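Local coordinates for protein transcriptional regulator, HTH_3 family (Vibrio cholerae, PDB 1Y9Q) that probably binds DNA through a helix-turn-helix domain as a transcription regulator, and holds zinc and D-methionine in a cupin-type beta domain, at residues 66-71 with 103-108; 130-135 with 146-151. All coordinates share one frame; numbering follows the deposited sequence.

Interaction 1 of 2, residues 66-71 with 103-108; sequences SFSAFF and GLEIFE. With MED (D-methionine), chain C.
Where the loop 66-71, with its short 3-10 segment, meets strand residues 104-108, the backbones come nearest at Ser68 and Glu105, their CA atoms 7.5 Å apart, a gap that the Glu105 side chain spans. Its CG lies anti to the backbone N (chi1 -160°) and the chain runs on extended, which carries the carboxylate out of the sheet to the start of the turn. OE1 is gripped twice by one residue: Ser68 N donates to Glu105 OE1 at 2.6 Å from the syn side, 30° out of the carboxylate plane, and Ser68 OG donates to the same OE1 at 2.5 Å from the anti side. Phe67 N adds a weak bond to Glu105 OE2, 3.5 Å long, and Tyr179 OH is hydrogen-bonded to that second oxygen, so both oxygens of this buried carboxylate have partners. Beside this polar knot the rings of Phe67 and Phe107 approach obliquely with planes at 88°, Phe67 CD2 lying 3.9 Å from Phe107 CZ. One face of the Phe107 ring takes the methyl end of D-methionine, whose CE sits 3.4 Å from Phe107 CD2, offset toward the rim. Phe67 in turn stacks on Trp57 of helix 53-63, which like Phe107 lines the ligand pocket. The carboxylate held by consecutive residues of a turn, next to an aromatic pair, joins the loop after helix 53-63 to strand 104-111 of the cupin-type sheet, at the wall of the D-methionine pocket.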
ATOM      1  N   SER A  66      -8.090  10.561  15.828  1.00 12.54           N
ATOM      2  CA  SER A  66      -8.273  11.256  14.562  1.00 13.05           C
ATOM      3  C   SER A  66      -6.926  11.832  14.149  1.00 13.48           C
ATOM      4  O   SER A  66      -6.010  11.908  14.962  1.00 12.49           O
ATOM      5  CB  SER A  66      -9.268  12.393  14.737  1.00 13.76           C
ATOM      6  OG  SER A  66      -8.757  13.344  15.653  1.00 14.70           O
ATOM      7  N   PHE A  67      -6.811  12.243  12.892  1.00 13.51           N
ATOM      8  CA  PHE A  67      -5.574  12.842  12.399  1.00 14.73           C
ATOM      9  C   PHE A  67      -5.446  14.183  13.135  1.00 13.55           C
ATOM     10  O   PHE A  67      -4.354  14.595  13.530  1.00 13.03           O
ATOM     11  CB  PHE A  67      -5.680  13.063  10.883  1.00 16.93           C
ATOM     12  CG  PHE A  67      -4.448  13.664  10.255  1.00 18.33           C
ATOM     13  CD1 PHE A  67      -3.345  12.875   9.953  1.00 19.76           C
ATOM     14  CD2 PHE A  67      -4.402  15.023   9.953  1.00 21.01           C
ATOM     15  CE1 PHE A  67      -2.211  13.428   9.356  1.00 22.25           C
ATOM     16  CE2 PHE A  67      -3.274  15.587   9.355  1.00 21.23           C
ATOM     17  CZ  PHE A  67      -2.177  14.787   9.055  1.00 22.74           C
ATOM     18  N   SER A  68      -6.587  14.841  13.341  1.00 13.09           N
ATOM     19  CA  SER A  68      -6.637  16.131  14.031  1.00 12.48           C
ATOM     20  C   SER A  68      -6.072  16.064  15.447  1.00 13.19           C
ATOM     21  O   SER A  68      -5.564  17.058  15.963  1.00 14.25           O
ATOM     22  CB  SER A  68      -8.082  16.642  14.111  1.00 10.95           C
ATOM     23  OG  SER A  68      -8.643  16.854  12.830  1.00 12.65           O
ATOM     24  N   ALA A  69      -6.168  14.895  16.074  1.00 13.54           N
ATOM     25  CA  ALA A  69      -5.689  14.706  17.440  1.00 14.00           C
ATOM     26  C   ALA A  69      -4.206  15.032  17.607  1.00 15.17           C
ATOM     27  O   ALA A  69      -3.758  15.374  18.706  1.00 14.71           O
ATOM     28  CB  ALA A  69      -5.959  13.274  17.893  1.00 13.67           C
ATOM     29  N   PHE A  70      -3.444  14.925  16.523  1.00 13.94           N
ATOM     30  CA  PHE A  70      -2.014  15.218  16.582  1.00 16.77           C
ATOM     31  C   PHE A  70      -1.719  16.698  16.816  1.00 16.66           C
ATOM     32  O   PHE A  70      -0.572  17.074  17.062  1.00 17.75           O
ATOM     33  CB  PHE A  70      -1.321  14.759  15.298  1.00 17.07           C
ATOM     34  CG  PHE A  70      -0.988  13.299  15.284  1.00 20.57           C
ATOM     35  CD1 PHE A  70      -1.568  12.446  14.347  1.00 21.88           C
ATOM     36  CD2 PHE A  70      -0.093  12.769  16.215  1.00 22.31           C
ATOM     37  CE1 PHE A  70      -1.263  11.081  14.338  1.00 24.39           C
ATOM     38  CE2 PHE A  70       0.217  11.409  16.216  1.00 24.42           C
ATOM     39  CZ  PHE A  70      -0.368  10.562  15.274  1.00 24.07           C
ATOM     40  N   PHE A  71      -2.754  17.531  16.750  1.00 17.79           N
ATOM     41  CA  PHE A  71      -2.600  18.970  16.940  1.00 20.14           C
ATOM     42  C   PHE A  71      -3.526  19.533  18.025  1.00 21.28           C
ATOM     43  O   PHE A  71      -3.642  20.745  18.184  1.00 22.94           O
ATOM     44  CB  PHE A  71      -2.865  19.667  15.606  1.00 20.24           C
ATOM     45  CG  PHE A  71      -2.027  19.137  14.479  1.00 22.12           C
ATOM     46  CD1 PHE A  71      -0.799  19.711  14.175  1.00 23.27           C
ATOM     47  CD2 PHE A  71      -2.445  18.024  13.752  1.00 24.07           C
ATOM     48  CE1 PHE A  71       0.005  19.183  13.164  1.00 24.02           C
ATOM     49  CE2 PHE A  71      -1.653  17.487  12.742  1.00 23.80           C
ATOM     50  CZ  PHE A  71      -0.422  18.068  12.447  1.00 24.89           C
ATOM     51  N   GLY A 103     -18.430  12.961  13.734  1.00 11.75           N
ATOM     52  CA  GLY A 103     -17.373  12.015  13.428  1.00 12.83           C
ATOM     53  C   GLY A 103     -16.593  12.416  12.182  1.00 12.61           C
ATOM     54  O   GLY A 103     -15.837  11.610  11.637  1.00 13.31           O
ATOM     55  N   LEU A 104     -16.746  13.666  11.746  1.00 10.04           N
ATOM     56  CA  LEU A 104     -16.073  14.125  10.538  1.00 11.62           C
ATOM     57  C   LEU A 104     -14.812  14.970  10.675  1.00 11.43           C
ATOM     58  O   LEU A 104     -14.669  15.796  11.577  1.00 12.09           O
ATOM     59  CB  LEU A 104     -17.039  14.911   9.645  1.00 11.98           C
ATOM     60  CG  LEU A 104     -18.393  14.304   9.291  1.00 11.65           C
ATOM     61  CD1 LEU A 104     -19.058  15.198   8.249  1.00 10.48           C
ATOM     62  CD2 LEU A 104     -18.222  12.874   8.768  1.00 10.48           C
ATOM     63  N   GLU A 105     -13.925  14.760   9.713  1.00 12.53           N
ATOM     64  CA  GLU A 105     -12.660  15.463   9.588  1.00 14.97           C
ATOM     65  C   GLU A 105     -12.658  15.800   8.098  1.00 13.93           C
ATOM     66  O   GLU A 105     -12.789  14.898   7.278  1.00 15.74           O
ATOM     67  CB  GLU A 105     -11.535  14.491   9.920  1.00 17.47           C
ATOM     68  CG  GLU A 105     -10.251  15.125  10.302  1.00 20.24           C
ATOM     69  CD  GLU A 105      -9.337  14.137  10.987  1.00 17.53           C
ATOM     70  OE1 GLU A 105      -8.841  14.472  12.072  1.00 16.44           O
ATOM     71  OE2 GLU A 105      -9.116  13.033  10.441  1.00 19.06           O
ATOM     72  N   ILE A 106     -12.526  17.076   7.738  1.00 13.44           N
ATOM     73  CA  ILE A 106     -12.571  17.450   6.322  1.00 12.67           C
ATOM     74  C   ILE A 106     -11.348  18.217   5.824  1.00 13.03           C
ATOM     75  O   ILE A 106     -10.963  19.249   6.388  1.00  9.96           O
ATOM     76  CB  ILE A 106     -13.838  18.280   6.026  1.00 13.50           C
ATOM     77  CG1 ILE A 106     -15.072  17.489   6.463  1.00 11.92           C
ATOM     78  CG2 ILE A 106     -13.927  18.606   4.545  1.00 14.10           C
ATOM     79  CD1 ILE A 106     -16.374  18.262   6.347  1.00 14.37           C
ATOM     80  N   PHE A 107     -10.764  17.712   4.740  1.00 11.96           N
ATOM     81  CA  PHE A 107      -9.570  18.310   4.159  1.00 12.77           C
ATOM     82  C   PHE A 107      -9.718  18.643   2.683  1.00 13.73           C
ATOM     83  O   PHE A 107     -10.553  18.073   1.980  1.00 13.64           O
ATOM     84  CB  PHE A 107      -8.392  17.345   4.261  1.00 12.37           C
ATOM     85  CG  PHE A 107      -8.203  16.749   5.615  1.00 13.82           C
ATOM     86  CD1 PHE A 107      -7.502  17.430   6.601  1.00 14.23           C
ATOM     87  CD2 PHE A 107      -8.710  15.487   5.898  1.00 15.53           C
ATOM     88  CE1 PHE A 107      -7.304  16.859   7.855  1.00 15.13           C
ATOM     89  CE2 PHE A 107      -8.521  14.904   7.145  1.00 14.26           C
ATOM     90  CZ  PHE A 107      -7.815  15.592   8.126  1.00 16.87           C
ATOM     91  N   GLU A 108      -8.885  19.573   2.227  1.00 16.38           N
ATOM     92  CA  GLU A 108      -8.824  19.935   0.818  1.00 18.04           C
ATOM     93  C   GLU A 108      -7.374  19.589   0.503  1.00 17.39           C
ATOM     94  O   GLU A 108      -6.457  20.206   1.040  1.00 18.60           O
ATOM     95  CB  GLU A 108      -9.084  21.429   0.603  1.00 22.30           C
ATOM     96  CG  GLU A 108      -9.139  21.796  -0.867  1.00 27.70           C
ATOM     97  CD  GLU A 108      -9.759  23.154  -1.119  1.00 31.32           C
ATOM     98  OE1 GLU A 108     -10.950  23.342  -0.785  1.00 32.16           O
ATOM     99  OE2 GLU A 108      -9.053  24.031  -1.656  1.00 36.27           O
TER
HETATM  100  N   MED C 201      -7.132   9.884   4.346  1.00 18.96           N
HETATM  101  CA  MED C 201      -5.780  10.508   4.250  1.00 19.19           C
HETATM  102  C   MED C 201      -4.728   9.473   3.832  1.00 18.93           C
HETATM  103  O   MED C 201      -5.006   8.285   3.614  1.00 18.39           O
HETATM  104  CB  MED C 201      -5.841  11.689   3.253  1.00 20.75           C
HETATM  105  CG  MED C 201      -4.602  12.518   2.984  1.00 24.00           C
HETATM  106  SD  MED C 201      -4.264  13.411   4.531  1.00 25.05           S
HETATM  107  CE  MED C 201      -5.653  14.444   4.695  1.00 26.46           C
HETATM  108  OXT MED C 201      -3.554   9.821   3.713  1.00 18.12           O

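Interaction 2 of 2, residues 130-135 with 146-151; sequences IHVLEG and HELQQG
Val132 packs against Leu148 and the backbone of Gln149, and here the contact is tight. Its CG2 lies 3.6 Å from Leu148 CB, the two side chains crossing at a slant, while Val132 CB comes within 3.4 Å of Gln149 O. Deeper in, Ile130 CG2 meets Leu148 CD1 at 4.0 Å, with the side chains at about a right angle. The backbones, closest at Val132 and Gln150, run 89° apart in their touching parts, which argues against continuous strand pairing; one backbone bond joins them, Gly151 N to Val132 O at 2.8 Å with an N-H...O angle of 164°. Toward solvent the contact turns polar, held by single bonds and a water rather than by packing. The exposed Gln150 keeps CG anti to its own N (chi1 177°), and its extended chain passes along Leu133 until NE2 donates to Leu133 O at 2.8 Å, the acceptor lying close to the amide plane. At the outer end a water spans the gap, donating to Gly135 O at 2.8 Å and accepting from Gln150 N. A classic beta bulge, Leu133 and Glu134 set against Val172 alone, interrupts the pairing near the end of strand 127-134. That strand is flanked by 153-157 and 171-178; Ile154 packs on both Ile130 and Leu148, and Met137 on Ile130 and Val132, so residues 146-151 lead from the four-stranded sheet to the edge of the five-stranded one.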
ATOM      1  N   ILE A 130     -14.589  11.376  -1.552  1.00 11.15           N
ATOM      2  CA  ILE A 130     -13.671  12.115  -2.413  1.00 11.42           C
ATOM      3  C   ILE A 130     -14.472  12.913  -3.440  1.00 11.91           C
ATOM      4  O   ILE A 130     -15.415  12.394  -4.037  1.00 13.23           O
ATOM      5  CB  ILE A 130     -12.738  11.154  -3.202  1.00 12.34           C
ATOM      6  CG1 ILE A 130     -11.924  10.278  -2.245  1.00 14.27           C
ATOM      7  CG2 ILE A 130     -11.820  11.953  -4.110  1.00 15.34           C
ATOM      8  CD1 ILE A 130     -10.863  11.017  -1.462  1.00 18.51           C
ATOM      9  N   HIS A 131     -14.095  14.173  -3.633  1.00 12.48           N
ATOM     10  CA  HIS A 131     -14.747  15.036  -4.614  1.00 13.37           C
ATOM     11  C   HIS A 131     -13.627  15.809  -5.304  1.00 12.65           C
ATOM     12  O   HIS A 131     -12.927  16.604  -4.670  1.00 14.64           O
ATOM     13  CB  HIS A 131     -15.718  16.007  -3.936  1.00 16.55           C
ATOM     14  CG  HIS A 131     -16.590  16.755  -4.897  1.00 20.93           C
ATOM     15  ND1 HIS A 131     -17.318  17.866  -4.533  1.00 23.16           N
ATOM     16  CD2 HIS A 131     -16.843  16.557  -6.214  1.00 22.70           C
ATOM     17  CE1 HIS A 131     -17.978  18.323  -5.583  1.00 24.49           C
ATOM     18  NE2 HIS A 131     -17.706  17.546  -6.616  1.00 23.45           N
ATOM     19  N   VAL A 132     -13.442  15.553  -6.595  1.00 14.01           N
ATOM     20  CA  VAL A 132     -12.383  16.209  -7.353  1.00 14.50           C
ATOM     21  C   VAL A 132     -12.726  17.653  -7.705  1.00 15.07           C
ATOM     22  O   VAL A 132     -13.707  17.921  -8.397  1.00 15.87           O
ATOM     23  CB  VAL A 132     -12.067  15.432  -8.651  1.00 14.27           C
ATOM     24  CG1 VAL A 132     -10.846  16.038  -9.334  1.00 13.66           C
ATOM     25  CG2 VAL A 132     -11.807  13.964  -8.327  1.00 12.47           C
ATOM     26  N   LEU A 133     -11.912  18.580  -7.218  1.00 15.64           N
ATOM     27  CA  LEU A 133     -12.134  19.997  -7.482  1.00 17.08           C
ATOM     28  C   LEU A 133     -11.416  20.452  -8.754  1.00 17.09           C
ATOM     29  O   LEU A 133     -11.907  21.324  -9.476  1.00 17.72           O
ATOM     30  CB  LEU A 133     -11.647  20.834  -6.297  1.00 19.55           C
ATOM     31  CG  LEU A 133     -12.265  20.506  -4.933  1.00 20.71           C
ATOM     32  CD1 LEU A 133     -11.669  21.408  -3.866  1.00 20.86           C
ATOM     33  CD2 LEU A 133     -13.778  20.690  -5.000  1.00 20.73           C
ATOM     34  N   GLU A 134     -10.265  19.849  -9.029  1.00 16.84           N
ATOM     35  CA  GLU A 134      -9.480  20.216 -10.199  1.00 20.02           C
ATOM     36  C   GLU A 134      -8.603  19.075 -10.694  1.00 17.93           C
ATOM     37  O   GLU A 134      -8.062  18.304  -9.899  1.00 17.46           O
ATOM     38  CB  GLU A 134      -8.587  21.414  -9.867  1.00 22.29           C
ATOM     39  CG  GLU A 134      -7.829  21.972 -11.065  1.00 30.06           C
ATOM     40  CD  GLU A 134      -6.648  22.828 -10.657  1.00 35.24           C
ATOM     41  OE1 GLU A 134      -6.813  23.684  -9.760  1.00 38.53           O
ATOM     42  OE2 GLU A 134      -5.554  22.649 -11.237  1.00 40.11           O
ATOM     43  N   GLY A 135      -8.469  18.978 -12.014  1.00 17.48           N
ATOM     44  CA  GLY A 135      -7.639  17.952 -12.610  1.00 15.85           C
ATOM     45  C   GLY A 135      -8.230  16.558 -12.684  1.00 16.34           C
ATOM     46  O   GLY A 135      -9.439  16.354 -12.543  1.00 15.22           O
ATOM     47  N   HIS A 146      -9.510   3.749  -9.377  1.00 22.66           N
ATOM     48  CA  HIS A 146     -10.728   4.328  -9.923  1.00 22.98           C
ATOM     49  C   HIS A 146     -10.355   5.737 -10.375  1.00 23.47           C
ATOM     50  O   HIS A 146      -9.924   6.552  -9.565  1.00 23.39           O
ATOM     51  CB  HIS A 146     -11.824   4.386  -8.849  1.00 21.16           C
ATOM     52  CG  HIS A 146     -12.077   3.072  -8.175  1.00 21.36           C
ATOM     53  ND1 HIS A 146     -11.176   2.500  -7.301  1.00 19.62           N
ATOM     54  CD2 HIS A 146     -13.110   2.203  -8.273  1.00 21.76           C
ATOM     55  CE1 HIS A 146     -11.643   1.334  -6.891  1.00 20.77           C
ATOM     56  NE2 HIS A 146     -12.816   1.129  -7.466  1.00 21.59           N
ATOM     57  N   GLU A 147     -10.500   6.013 -11.670  1.00 23.99           N
ATOM     58  CA  GLU A 147     -10.154   7.328 -12.209  1.00 23.87           C
ATOM     59  C   GLU A 147     -11.314   8.301 -12.040  1.00 22.40           C
ATOM     60  O   GLU A 147     -12.469   7.966 -12.309  1.00 20.65           O
ATOM     61  CB  GLU A 147      -9.771   7.214 -13.690  1.00 27.69           C
ATOM     62  CG  GLU A 147      -8.565   8.067 -14.072  1.00 36.11           C
ATOM     63  CD  GLU A 147      -8.051   7.801 -15.486  1.00 40.38           C
ATOM     64  OE1 GLU A 147      -8.277   6.689 -16.024  1.00 44.94           O
ATOM     65  OE2 GLU A 147      -7.401   8.708 -16.052  1.00 42.47           O
ATOM     66  N   LEU A 148     -10.991   9.508 -11.589  1.00 21.45           N
ATOM     67  CA  LEU A 148     -11.990  10.540 -11.352  1.00 21.56           C
ATOM     68  C   LEU A 148     -11.579  11.872 -11.964  1.00 21.47           C
ATOM     69  O   LEU A 148     -10.479  12.364 -11.716  1.00 23.29           O
ATOM     70  CB  LEU A 148     -12.185  10.737  -9.848  1.00 19.49           C
ATOM     71  CG  LEU A 148     -12.553   9.518  -9.005  1.00 19.33           C
ATOM     72  CD1 LEU A 148     -12.470   9.888  -7.527  1.00 19.06           C
ATOM     73  CD2 LEU A 148     -13.944   9.046  -9.372  1.00 18.78           C
ATOM     74  N   GLN A 149     -12.473  12.457 -12.753  1.00 21.43           N
ATOM     75  CA  GLN A 149     -12.209  13.747 -13.380  1.00 22.07           C
ATOM     76  C   GLN A 149     -12.836  14.838 -12.520  1.00 20.54           C
ATOM     77  O   GLN A 149     -13.538  14.542 -11.548  1.00 18.20           O
ATOM     78  CB  GLN A 149     -12.824  13.794 -14.775  1.00 24.10           C
ATOM     79  CG  GLN A 149     -12.339  12.697 -15.704  1.00 29.90           C
ATOM     80  CD  GLN A 149     -13.037  12.747 -17.044  1.00 31.55           C
ATOM     81  OE1 GLN A 149     -12.987  13.758 -17.741  1.00 32.61           O
ATOM     82  NE2 GLN A 149     -13.697  11.654 -17.410  1.00 33.84           N
ATOM     83  N   GLN A 150     -12.593  16.092 -12.889  1.00 19.84           N
ATOM     84  CA  GLN A 150     -13.140  17.221 -12.151  1.00 20.68           C
ATOM     85  C   GLN A 150     -14.643  17.062 -11.953  1.00 18.22           C
ATOM     86  O   GLN A 150     -15.372  16.743 -12.892  1.00 19.65           O
ATOM     87  CB  GLN A 150     -12.860  18.539 -12.889  1.00 21.11           C
ATOM     88  CG  GLN A 150     -13.465  19.756 -12.192  1.00 26.61           C
ATOM     89  CD  GLN A 150     -13.116  21.075 -12.864  1.00 28.63           C
ATOM     90  OE1 GLN A 150     -13.320  21.248 -14.063  1.00 30.87           O
ATOM     91  NE2 GLN A 150     -12.600  22.017 -12.084  1.00 30.58           N
ATOM     92  N   GLY A 151     -15.098  17.274 -10.723  1.00 19.02           N
ATOM     93  CA  GLY A 151     -16.517  17.158 -10.431  1.00 17.88           C
ATOM     94  C   GLY A 151     -16.976  15.763 -10.051  1.00 17.25           C
ATOM     95  O   GLY A 151     -18.031  15.603  -9.439  1.00 16.53           O
TER
HETATM   96  O   HOH W   1     -10.705  17.177 -14.865  1.00 27.14           O

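Interactions 1 and 2 follow one another along the chain and have their centres 21 Å apart, yet both reach the five-stranded sheet: 104-111 and 127-134 each pair with strand 171-178, from its two sides. Their segments also touch directly, Glu108 OE1 packing 3.7 Å from Leu133 CD1. Interaction 1 adjoins the pocket, the Phe107 side chain being in contact with D-methionine and about 8 Å from the zinc ion. Interaction 2 reaches toward it through Ile130, whose side chain is about 7 Å from both zinc and D-methionine. Strand 171-178, lying between the two strands, itself supplies Asn175 to the D-methionine pocket.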